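Local coordinates for protein Niban 2 (Homo sapiens, PDB 7CTP) that may help to suppress apoptosis and to promote melanoma cell invasion in vitro, a PH-domain protein of the Niban family, at residues 406-411 and 431-436; 344-349 and 489-494. All coordinates share one frame; numbering follows the deposited sequence.

Contact 1: residues 406-411 and 431-436; sequences EKMESL and RAQIHM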
# COMPACT_ATOMS: atom_id res chain seq x y z
N GLU A 406 -6.93 6.77 -13.39
CA GLU A 406 -8.26 7.38 -13.26
C GLU A 406 -9.38 6.36 -13.36
O GLU A 406 -10.47 6.59 -12.83
CB GLU A 406 -8.44 8.46 -14.34
CG GLU A 406 -9.71 9.32 -14.18
CD GLU A 406 -10.93 8.76 -14.89
OE1 GLU A 406 -10.79 7.82 -15.71
OE2 GLU A 406 -12.05 9.26 -14.62
N LYS A 407 -9.14 5.22 -14.03
CA LYS A 407 -10.20 4.22 -14.16
C LYS A 407 -10.64 3.68 -12.81
O LYS A 407 -11.78 3.21 -12.67
CB LYS A 407 -9.74 3.07 -15.06
CG LYS A 407 -9.39 3.47 -16.49
CD LYS A 407 -10.60 4.09 -17.21
CE LYS A 407 -10.31 4.22 -18.71
NZ LYS A 407 -11.24 5.18 -19.37
N MET A 408 -9.78 3.75 -11.79
CA MET A 408 -10.14 3.21 -10.48
C MET A 408 -10.97 4.17 -9.64
O MET A 408 -11.54 3.73 -8.64
CB MET A 408 -8.90 2.83 -9.68
CG MET A 408 -8.09 1.69 -10.27
SD MET A 408 -9.05 0.23 -10.67
CE MET A 408 -9.82 -0.16 -9.10
N GLU A 409 -11.06 5.45 -10.01
CA GLU A 409 -11.71 6.38 -9.10
C GLU A 409 -13.22 6.19 -9.05
O GLU A 409 -13.86 6.70 -8.12
CB GLU A 409 -11.34 7.82 -9.44
CG GLU A 409 -9.92 8.13 -8.96
CD GLU A 409 -9.18 9.09 -9.85
OE1 GLU A 409 -7.96 8.91 -10.01
OE2 GLU A 409 -9.80 10.04 -10.36
N SER A 410 -13.80 5.43 -9.98
CA SER A 410 -15.22 5.08 -9.87
C SER A 410 -15.47 3.88 -8.97
O SER A 410 -16.63 3.49 -8.78
CB SER A 410 -15.80 4.83 -11.27
OG SER A 410 -15.20 3.71 -11.90
N LEU A 411 -14.42 3.28 -8.40
CA LEU A 411 -14.61 2.11 -7.55
C LEU A 411 -15.40 2.48 -6.31
O LEU A 411 -15.09 3.46 -5.63
CB LEU A 411 -13.27 1.51 -7.14
CG LEU A 411 -13.39 0.37 -6.12
CD1 LEU A 411 -14.17 -0.79 -6.72
CD2 LEU A 411 -12.03 -0.09 -5.63
N ARG A 431 -3.92 -0.55 -4.44
CA ARG A 431 -3.29 -1.79 -4.88
C ARG A 431 -3.49 -2.02 -6.37
O ARG A 431 -2.56 -2.41 -7.08
CB ARG A 431 -3.82 -2.98 -4.08
CG ARG A 431 -3.56 -2.86 -2.59
CD ARG A 431 -3.13 -4.18 -1.97
NE ARG A 431 -2.91 -4.04 -0.53
CZ ARG A 431 -3.55 -4.75 0.40
NH1 ARG A 431 -3.28 -4.55 1.69
NH2 ARG A 431 -4.45 -5.65 0.03
N ALA A 432 -4.70 -1.75 -6.88
CA ALA A 432 -4.94 -1.91 -8.32
C ALA A 432 -4.03 -1.01 -9.14
O ALA A 432 -3.51 -1.43 -10.19
CB ALA A 432 -6.41 -1.63 -8.65
N GLN A 433 -3.82 0.23 -8.69
CA GLN A 433 -2.99 1.16 -9.45
C GLN A 433 -1.52 0.73 -9.43
O GLN A 433 -0.82 0.86 -10.44
CB GLN A 433 -3.16 2.57 -8.90
CG GLN A 433 -4.57 3.10 -9.12
CD GLN A 433 -4.83 4.45 -8.49
OE1 GLN A 433 -4.16 4.86 -7.54
NE2 GLN A 433 -5.82 5.16 -9.03
N ILE A 434 -1.05 0.20 -8.30
CA ILE A 434 0.33 -0.28 -8.25
C ILE A 434 0.52 -1.44 -9.23
O ILE A 434 1.53 -1.52 -9.94
CB ILE A 434 0.72 -0.67 -6.81
CG1 ILE A 434 1.05 0.58 -5.99
CG2 ILE A 434 1.91 -1.62 -6.80
CD1 ILE A 434 2.25 1.37 -6.48
N HIS A 435 -0.46 -2.36 -9.29
CA HIS A 435 -0.38 -3.44 -10.27
C HIS A 435 -0.33 -2.89 -11.69
O HIS A 435 0.39 -3.42 -12.54
CB HIS A 435 -1.57 -4.40 -10.13
CG HIS A 435 -1.54 -5.27 -8.91
ND1 HIS A 435 -0.48 -6.10 -8.61
CD2 HIS A 435 -2.46 -5.46 -7.94
CE1 HIS A 435 -0.74 -6.75 -7.49
NE2 HIS A 435 -1.94 -6.38 -7.06
N MET A 436 -1.11 -1.84 -11.97
CA MET A 436 -1.08 -1.26 -13.32
C MET A 436 0.30 -0.72 -13.65
O MET A 436 0.79 -0.89 -14.77
CB MET A 436 -2.13 -0.16 -13.46
CG MET A 436 -3.54 -0.68 -13.48
SD MET A 436 -4.71 0.70 -13.49
CE MET A 436 -6.10 -0.10 -12.70
O HOH W 1 -5.66 7.99 -8.15

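Contact 2: residues 344-349 and 489-494; sequences SILEAL and RFFREA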
# COMPACT_ATOMS: atom_id res chain seq x y z
N SER A 344 -21.81 -9.54 -6.33
CA SER A 344 -21.93 -8.09 -6.43
C SER A 344 -20.61 -7.40 -6.08
O SER A 344 -20.22 -6.43 -6.74
CB SER A 344 -23.04 -7.59 -5.52
OG SER A 344 -23.18 -6.18 -5.66
N ILE A 345 -19.93 -7.87 -5.03
CA ILE A 345 -18.66 -7.26 -4.65
C ILE A 345 -17.63 -7.46 -5.74
O ILE A 345 -16.89 -6.53 -6.10
CB ILE A 345 -18.18 -7.82 -3.30
CG1 ILE A 345 -19.17 -7.45 -2.19
CG2 ILE A 345 -16.79 -7.29 -2.97
CD1 ILE A 345 -18.95 -8.23 -0.91
N LEU A 346 -17.57 -8.67 -6.30
CA LEU A 346 -16.65 -8.94 -7.40
C LEU A 346 -16.94 -8.04 -8.60
O LEU A 346 -16.01 -7.49 -9.21
CB LEU A 346 -16.74 -10.41 -7.80
CG LEU A 346 -15.83 -10.91 -8.91
CD1 LEU A 346 -14.37 -10.65 -8.58
CD2 LEU A 346 -16.06 -12.39 -9.15
N GLU A 347 -18.23 -7.86 -8.94
CA GLU A 347 -18.59 -7.00 -10.06
C GLU A 347 -18.10 -5.57 -9.82
O GLU A 347 -17.57 -4.93 -10.74
CB GLU A 347 -20.10 -7.01 -10.31
CG GLU A 347 -20.48 -6.30 -11.62
CD GLU A 347 -21.89 -5.71 -11.62
OE1 GLU A 347 -22.78 -6.26 -10.93
OE2 GLU A 347 -22.10 -4.69 -12.32
N ALA A 348 -18.27 -5.06 -8.60
CA ALA A 348 -17.85 -3.70 -8.30
C ALA A 348 -16.35 -3.53 -8.48
O ALA A 348 -15.88 -2.47 -8.90
CB ALA A 348 -18.25 -3.33 -6.87
N LEU A 349 -15.58 -4.57 -8.16
CA LEU A 349 -14.12 -4.48 -8.27
C LEU A 349 -13.65 -4.72 -9.70
O LEU A 349 -12.66 -4.12 -10.14
CB LEU A 349 -13.48 -5.50 -7.35
CG LEU A 349 -11.99 -5.35 -7.09
CD1 LEU A 349 -11.71 -4.08 -6.29
CD2 LEU A 349 -11.49 -6.58 -6.36
N ARG A 489 -5.78 -13.04 -9.45
CA ARG A 489 -5.16 -13.08 -8.12
C ARG A 489 -5.62 -11.90 -7.28
O ARG A 489 -5.90 -12.04 -6.08
CB ARG A 489 -3.64 -13.09 -8.25
CG ARG A 489 -2.87 -13.29 -6.94
CD ARG A 489 -1.37 -13.08 -7.18
NE ARG A 489 -0.97 -13.50 -8.53
CZ ARG A 489 -0.08 -12.86 -9.29
NH1 ARG A 489 0.53 -11.76 -8.85
NH2 ARG A 489 0.20 -13.33 -10.50
N PHE A 490 -5.73 -10.73 -7.90
CA PHE A 490 -6.13 -9.52 -7.20
C PHE A 490 -7.58 -9.63 -6.72
O PHE A 490 -7.90 -9.28 -5.58
CB PHE A 490 -5.94 -8.31 -8.11
CG PHE A 490 -6.49 -7.02 -7.57
CD1 PHE A 490 -5.93 -6.42 -6.45
CD2 PHE A 490 -7.56 -6.41 -8.19
CE1 PHE A 490 -6.45 -5.22 -5.97
CE2 PHE A 490 -8.08 -5.22 -7.71
CZ PHE A 490 -7.52 -4.62 -6.60
N PHE A 491 -8.47 -10.12 -7.59
CA PHE A 491 -9.87 -10.26 -7.21
C PHE A 491 -10.04 -11.29 -6.10
O PHE A 491 -10.85 -11.09 -5.19
CB PHE A 491 -10.72 -10.65 -8.42
CG PHE A 491 -10.68 -9.66 -9.55
CD1 PHE A 491 -10.53 -8.31 -9.32
CD2 PHE A 491 -10.80 -10.10 -10.86
CE1 PHE A 491 -10.50 -7.41 -10.37
CE2 PHE A 491 -10.77 -9.21 -11.91
CZ PHE A 491 -10.62 -7.87 -11.67
N ARG A 492 -9.31 -12.41 -6.20
CA ARG A 492 -9.37 -13.44 -5.16
C ARG A 492 -8.88 -12.89 -3.83
O ARG A 492 -9.53 -13.06 -2.80
CB ARG A 492 -8.53 -14.64 -5.61
CG ARG A 492 -8.13 -15.64 -4.52
CD ARG A 492 -6.82 -16.34 -4.93
NE ARG A 492 -6.45 -17.44 -4.05
CZ ARG A 492 -5.77 -17.32 -2.91
NH1 ARG A 492 -5.48 -18.39 -2.19
NH2 ARG A 492 -5.39 -16.12 -2.49
N GLU A 493 -7.73 -12.20 -3.85
CA GLU A 493 -7.18 -11.59 -2.65
C GLU A 493 -8.16 -10.60 -2.03
O GLU A 493 -8.39 -10.63 -0.81
CB GLU A 493 -5.85 -10.90 -2.97
CG GLU A 493 -5.33 -10.04 -1.82
CD GLU A 493 -4.08 -9.23 -2.15
OE1 GLU A 493 -3.00 -9.60 -1.63
OE2 GLU A 493 -4.18 -8.23 -2.90
N ALA A 494 -8.77 -9.75 -2.85
CA ALA A 494 -9.67 -8.72 -2.34
C ALA A 494 -10.93 -9.33 -1.73
O ALA A 494 -11.40 -8.89 -0.68
CB ALA A 494 -10.04 -7.74 -3.44

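Contact 1: residues 406-411 and 431-436
Met-408 meets Ala-432, Gln-433 and Met-436 on one side of helix 422-455, where the loop that follows helix 402-405 packs on the largely helical part of Niban 2. The backbone at 406-409 is wound like a helix, with Glu-409 N hydrogen-bonded to Glu-406 O, and Met-408 points toward helix 422-455 while Glu-406 points away. The flexible, unbranched Met-408 chain suits the site because it can fold along a helix surface: it bends at chi2 (-51°) and again at chi3 (-56°), bringing CE to 3.7 Å from Ala-432 CB. The small methyl of Ala-432 lets that sulfur arm come close to the helix. Met-436, extended beyond CG, crosses Met-408 obliquely and sets its CE 3.6 Å from Met-408 SD. Gln-433 runs past Met-408 in the opposite direction, its NE2 lying 3.9 Å from Met-408 CB. Both polar atoms of the amide have partners: OE1 accepts from Arg-191 NE, and NE2 donates to Tyr-405 O, just before the loop segment. Polar at its end but aliphatic along its stem, glutamine suits this border between buried methionines and an exposed acid. Next along the chain, Glu-409 approaches Gln-433 through one water, which donates to Glu-409 OE1 at 3.1 Å and accepts from Gln-433 NE2 at 3.0 Å.

Contact 2: residues 344-349 and 489-494
Two long helices, 342-378 and 464-511, pack here with their axes 10.6 Å apart at closest approach and their directions 134° from parallel, and the side chains that meet across this buried seam are all apolar. Leu-349 points from the first helix at the second and enters between Phe-490, Phe-491 and Ala-494. With CG anti to the backbone N (chi1 -166°), its branched end is carried toward helix 464-511, where CD2 meets three neighbours. Leu-349 CD2 comes to the edge of the Phe-491 ring, near its plane, 3.6 Å from Phe-491 CD1. The same methyl, Leu-349 CD2, presses on Ala-494 CB at 3.5 Å, a tight fit that a residue as small as alanine permits. Phe-490 CE2 lies 3.9 Å from Leu-349 CD2. One turn earlier, Leu-346 crosses Phe-491 at about a right angle and rests its CD1 3.7 Å from Phe-491 CB, while Val-552 and Ala-555 of helix 532-555 pack against the same leucine. Phenylalanine suits both aromatic positions, since a broad ring spans the distance between helices: Phe-490 also reaches Phe-428 of helix 422-455. An alanine in place of Leu-349 would remove CG and both methyl branches and would probably open a gap beside Phe-490 and Ala-494, leaving the Phe-491 ring less firmly held. Such interlocking of apolar side chains is typical of helix-helix packing in a helical core.

After the N-terminal helices the chain passes through the PH region; Arg-191, on helix 176-194, reaches Gln-433 of contact 1. It then enters helix 342-378, whose 344-349 segment opens contact 2. The chain continues to the 406-411 loop and the 431-436 turns of helix 422-455, closing contact 1 over a short loop, before helix 464-511 supplies 489-494 and closes the much longer loop of contact 2. Contact 1 is therefore nested within contact 2. Their centres lie about 13 Å apart and they touch directly: Ala-432 CB lies 3.8 Å from Phe-490 CZ. Together they join helices 342-378, 422-455 and 464-511 with the intervening loop.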